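Local coordinates for DltD domain-containing protein (Beauveria bassiana, PDB 7D78) that is a thioesterase of the polyketide transferase af380 family that probably cyclises polyketide chains into medium-ring lactones, at residues 44-57 with 117-131. Sequence-based numbering, arbitrary orientation.
Sequences FYAVDGKGPAIIMT and ISSLPSVDSSKITLW
Met56 lays its methyl over one face of the Trp131 indole, CE standing 3.5 Å from the centroid of the six-membered ring in a CH-pi contact. The thioether bends at its last torsion (chi3 71°), turning CE down onto the ring while SD stays farther above the same face, a Met-aromatic pairing that suits a flexible, polarisable side chain. Next to it, the branched Ile54 sets CG2 3.6 Å from Trp131 CB. Replacing Trp131 with an alanine would probably leave the Met56 methyl without its aromatic platform and Phe75 without its edge-to-face partner.

The backbones beneath are parallel neighbours, with Ile55 N donating to Thr129 O at 2.9 Å (171°) and Trp131 N to Ile55 O. They are central strands of the alpha/beta-hydrolase sheet, and strand 127-133 runs on into a GxSxG sequence consistent with the nucleophile elbow. On the face that carries Ala53, the side chains of Ile55 and Leu130 lie side by side and point the same way, CB of Ile55 lying 3.8 Å from Leu130 CD2. Small Ala53 lets Val123 CG1 and Ile128 CD1 close in on its CB, with Ile117 of helix 103-118 packing over this face.

Farther along, Phe44, its CG anti to the backbone N (chi1 -176°), carries its ring toward Leu120 and Val123. Leu120 approaches from the opposite direction and centres CD1 over one face, 3.8 Å from the centroid of the Phe44 ring, whereas Val123 CG2 meets Phe44 CZ obliquely at 3.6 Å. Ser122 OG sits at the ring edge, in plane; small and polar, this buried hydroxyl hydrogen-bonds Asn81 OD1.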
# COMPACT_ATOMS: atom_id res chain seq x y z
N PHE A 44 -22.77 -12.98 12.02
CA PHE A 44 -23.24 -11.85 12.81
C PHE A 44 -24.00 -12.39 14.02
O PHE A 44 -25.02 -13.07 13.86
CB PHE A 44 -24.13 -10.93 11.98
CG PHE A 44 -24.56 -9.69 12.70
CD1 PHE A 44 -23.64 -8.71 13.03
CD2 PHE A 44 -25.89 -9.52 13.08
CE1 PHE A 44 -24.03 -7.56 13.69
CE2 PHE A 44 -26.29 -8.37 13.74
CZ PHE A 44 -25.36 -7.39 14.06
N TYR A 45 -23.49 -12.10 15.20
CA TYR A 45 -24.10 -12.50 16.47
C TYR A 45 -24.87 -11.29 17.00
O TYR A 45 -24.29 -10.37 17.57
CB TYR A 45 -23.02 -12.95 17.45
CG TYR A 45 -22.28 -14.22 17.07
CD1 TYR A 45 -21.30 -14.22 16.08
CD2 TYR A 45 -22.52 -15.42 17.74
CE1 TYR A 45 -20.60 -15.38 15.74
CE2 TYR A 45 -21.83 -16.59 17.42
CZ TYR A 45 -20.87 -16.56 16.42
OH TYR A 45 -20.18 -17.71 16.10
N ALA A 46 -26.19 -11.28 16.78
CA ALA A 46 -27.03 -10.13 17.08
C ALA A 46 -27.43 -10.11 18.56
O ALA A 46 -27.47 -11.14 19.23
CB ALA A 46 -28.30 -10.14 16.22
N VAL A 47 -27.74 -8.92 19.06
CA VAL A 47 -28.34 -8.77 20.37
C VAL A 47 -29.75 -8.22 20.19
O VAL A 47 -30.09 -7.65 19.15
CB VAL A 47 -27.52 -7.87 21.32
CG1 VAL A 47 -26.11 -8.42 21.47
CG2 VAL A 47 -27.51 -6.43 20.81
N ASP A 48 -30.58 -8.43 21.21
CA ASP A 48 -31.94 -7.91 21.17
C ASP A 48 -31.91 -6.39 21.30
O ASP A 48 -31.02 -5.82 21.95
CB ASP A 48 -32.78 -8.51 22.30
CG ASP A 48 -32.89 -10.02 22.20
OD1 ASP A 48 -33.18 -10.54 21.10
OD2 ASP A 48 -32.68 -10.70 23.24
N GLY A 49 -32.87 -5.74 20.67
CA GLY A 49 -32.93 -4.29 20.76
C GLY A 49 -31.88 -3.65 19.87
O GLY A 49 -31.66 -4.07 18.73
N LYS A 50 -31.23 -2.63 20.39
CA LYS A 50 -30.18 -1.92 19.66
C LYS A 50 -29.00 -1.74 20.60
O LYS A 50 -29.19 -1.30 21.74
CB LYS A 50 -30.67 -0.55 19.15
CG LYS A 50 -29.70 0.12 18.19
CD LYS A 50 -30.18 1.50 17.78
CE LYS A 50 -30.12 1.65 16.30
NZ LYS A 50 -31.00 2.74 15.76
N GLY A 51 -27.80 -2.09 20.13
CA GLY A 51 -26.63 -2.03 20.98
C GLY A 51 -25.34 -1.87 20.19
O GLY A 51 -25.33 -1.84 18.95
N PRO A 52 -24.22 -1.77 20.91
CA PRO A 52 -22.92 -1.60 20.24
C PRO A 52 -22.57 -2.81 19.39
O PRO A 52 -23.17 -3.89 19.49
CB PRO A 52 -21.93 -1.45 21.41
CG PRO A 52 -22.62 -2.15 22.57
CD PRO A 52 -24.09 -1.91 22.37
N ALA A 53 -21.58 -2.62 18.52
CA ALA A 53 -21.13 -3.70 17.65
C ALA A 53 -19.61 -3.78 17.65
O ALA A 53 -18.92 -2.76 17.61
CB ALA A 53 -21.63 -3.49 16.21
N ILE A 54 -19.09 -5.01 17.69
CA ILE A 54 -17.66 -5.27 17.61
C ILE A 54 -17.41 -6.05 16.33
O ILE A 54 -17.98 -7.13 16.15
CB ILE A 54 -17.15 -6.06 18.83
CG1 ILE A 54 -17.46 -5.32 20.14
CG2 ILE A 54 -15.67 -6.37 18.68
CD1 ILE A 54 -17.27 -6.20 21.37
N ILE A 55 -16.57 -5.52 15.45
CA ILE A 55 -16.19 -6.19 14.21
C ILE A 55 -14.82 -6.81 14.41
O ILE A 55 -13.85 -6.09 14.68
CB ILE A 55 -16.19 -5.21 13.02
CG1 ILE A 55 -17.60 -4.71 12.71
CG2 ILE A 55 -15.57 -5.89 11.77
CD1 ILE A 55 -17.61 -3.35 11.97
N MET A 56 -14.73 -8.14 14.29
CA MET A 56 -13.53 -8.89 14.60
C MET A 56 -12.85 -9.36 13.31
O MET A 56 -13.46 -10.08 12.52
CB MET A 56 -13.86 -10.11 15.48
CG MET A 56 -14.50 -9.76 16.82
SD MET A 56 -15.03 -11.24 17.73
CE MET A 56 -13.46 -11.95 18.19
N THR A 57 -11.58 -8.97 13.14
CA THR A 57 -10.79 -9.39 11.97
C THR A 57 -9.84 -10.51 12.37
O THR A 57 -9.03 -10.33 13.28
CB THR A 57 -10.00 -8.21 11.41
OG1 THR A 57 -10.89 -7.20 10.90
CG2 THR A 57 -9.11 -8.68 10.25
N ILE A 117 -22.46 -3.03 8.52
CA ILE A 117 -22.82 -3.44 9.88
C ILE A 117 -23.55 -2.31 10.60
O ILE A 117 -24.53 -2.54 11.34
CB ILE A 117 -21.56 -3.90 10.66
CG1 ILE A 117 -20.92 -5.14 10.02
CG2 ILE A 117 -21.90 -4.17 12.12
CD1 ILE A 117 -21.87 -6.36 9.85
N SER A 118 -23.09 -1.07 10.41
CA SER A 118 -23.75 0.09 11.01
C SER A 118 -25.18 0.26 10.52
O SER A 118 -26.00 0.88 11.21
CB SER A 118 -22.96 1.38 10.70
OG SER A 118 -21.64 1.32 11.22
N SER A 119 -25.52 -0.29 9.36
CA SER A 119 -26.87 -0.15 8.83
C SER A 119 -27.85 -1.18 9.40
O SER A 119 -29.06 -1.05 9.16
CB SER A 119 -26.86 -0.24 7.30
OG SER A 119 -26.87 -1.59 6.88
N LEU A 120 -27.38 -2.17 10.15
CA LEU A 120 -28.25 -3.26 10.57
C LEU A 120 -29.18 -2.79 11.69
O LEU A 120 -28.86 -1.86 12.43
CB LEU A 120 -27.41 -4.45 11.02
CG LEU A 120 -26.55 -5.09 9.92
CD1 LEU A 120 -25.76 -6.26 10.50
CD2 LEU A 120 -27.42 -5.54 8.75
N PRO A 121 -30.36 -3.43 11.83
CA PRO A 121 -31.38 -2.91 12.77
C PRO A 121 -30.96 -2.94 14.23
O PRO A 121 -31.37 -2.05 15.00
CB PRO A 121 -32.59 -3.83 12.53
CG PRO A 121 -32.33 -4.50 11.22
CD PRO A 121 -30.85 -4.59 11.06
N SER A 122 -30.17 -3.93 14.65
CA SER A 122 -29.77 -4.07 16.04
C SER A 122 -28.50 -3.30 16.39
O SER A 122 -28.06 -3.35 17.54
CB SER A 122 -29.57 -5.55 16.38
OG SER A 122 -28.44 -6.06 15.68
N VAL A 123 -27.90 -2.58 15.44
CA VAL A 123 -26.58 -2.00 15.63
C VAL A 123 -26.73 -0.50 15.88
O VAL A 123 -27.43 0.20 15.15
CB VAL A 123 -25.68 -2.26 14.41
CG1 VAL A 123 -24.36 -1.53 14.56
CG2 VAL A 123 -25.46 -3.77 14.25
N ASP A 124 -26.06 -0.03 16.93
CA ASP A 124 -25.95 1.40 17.22
C ASP A 124 -24.75 1.93 16.43
O ASP A 124 -23.60 1.68 16.80
CB ASP A 124 -25.77 1.60 18.72
CG ASP A 124 -25.74 3.06 19.13
OD1 ASP A 124 -25.49 3.93 18.26
OD2 ASP A 124 -26.00 3.32 20.32
N SER A 125 -25.02 2.67 15.36
CA SER A 125 -23.95 3.16 14.49
C SER A 125 -23.00 4.12 15.20
O SER A 125 -21.94 4.43 14.66
CB SER A 125 -24.57 3.86 13.27
OG SER A 125 -25.18 5.07 13.67
N SER A 126 -23.35 4.58 16.40
CA SER A 126 -22.47 5.46 17.17
C SER A 126 -21.57 4.70 18.13
O SER A 126 -20.81 5.33 18.87
CB SER A 126 -23.30 6.49 17.96
OG SER A 126 -24.02 5.88 19.02
N LYS A 127 -21.63 3.36 18.15
CA LYS A 127 -20.86 2.57 19.10
C LYS A 127 -20.19 1.39 18.38
O LYS A 127 -20.37 0.23 18.76
CB LYS A 127 -21.74 2.04 20.24
CG LYS A 127 -22.45 3.09 21.09
CD LYS A 127 -23.23 2.39 22.21
CE LYS A 127 -24.11 3.34 23.01
NZ LYS A 127 -24.91 2.56 24.01
N ILE A 128 -19.39 1.69 17.35
CA ILE A 128 -18.67 0.67 16.57
C ILE A 128 -17.25 0.53 17.13
O ILE A 128 -16.55 1.53 17.29
CB ILE A 128 -18.62 1.04 15.08
CG1 ILE A 128 -20.02 1.26 14.50
CG2 ILE A 128 -17.82 -0.00 14.30
CD1 ILE A 128 -20.94 0.03 14.57
N THR A 129 -16.84 -0.71 17.39
CA THR A 129 -15.48 -1.05 17.83
C THR A 129 -14.85 -2.01 16.83
O THR A 129 -15.53 -2.90 16.31
CB THR A 129 -15.49 -1.70 19.24
OG1 THR A 129 -15.80 -0.70 20.23
CG2 THR A 129 -14.12 -2.35 19.60
N LEU A 130 -13.57 -1.79 16.52
CA LEU A 130 -12.80 -2.73 15.71
C LEU A 130 -11.88 -3.55 16.60
O LEU A 130 -11.17 -3.01 17.45
CB LEU A 130 -11.97 -2.01 14.63
CG LEU A 130 -12.74 -1.34 13.49
CD1 LEU A 130 -11.79 -0.94 12.37
CD2 LEU A 130 -13.91 -2.19 12.96
N TRP A 131 -11.90 -4.87 16.37
CA TRP A 131 -11.18 -5.86 17.16
C TRP A 131 -10.41 -6.72 16.18
O TRP A 131 -10.94 -7.12 15.15
CB TRP A 131 -12.19 -6.70 17.97
CG TRP A 131 -11.64 -7.71 18.95
CD1 TRP A 131 -11.66 -7.60 20.32
CD2 TRP A 131 -11.07 -8.99 18.66
NE1 TRP A 131 -11.12 -8.72 20.89
CE2 TRP A 131 -10.74 -9.59 19.90
CE3 TRP A 131 -10.78 -9.68 17.47
CZ2 TRP A 131 -10.14 -10.85 19.98
CZ3 TRP A 131 -10.18 -10.94 17.56
CH2 TRP A 131 -9.87 -11.51 18.80
O HOH W 1 -11.67 -5.53 12.90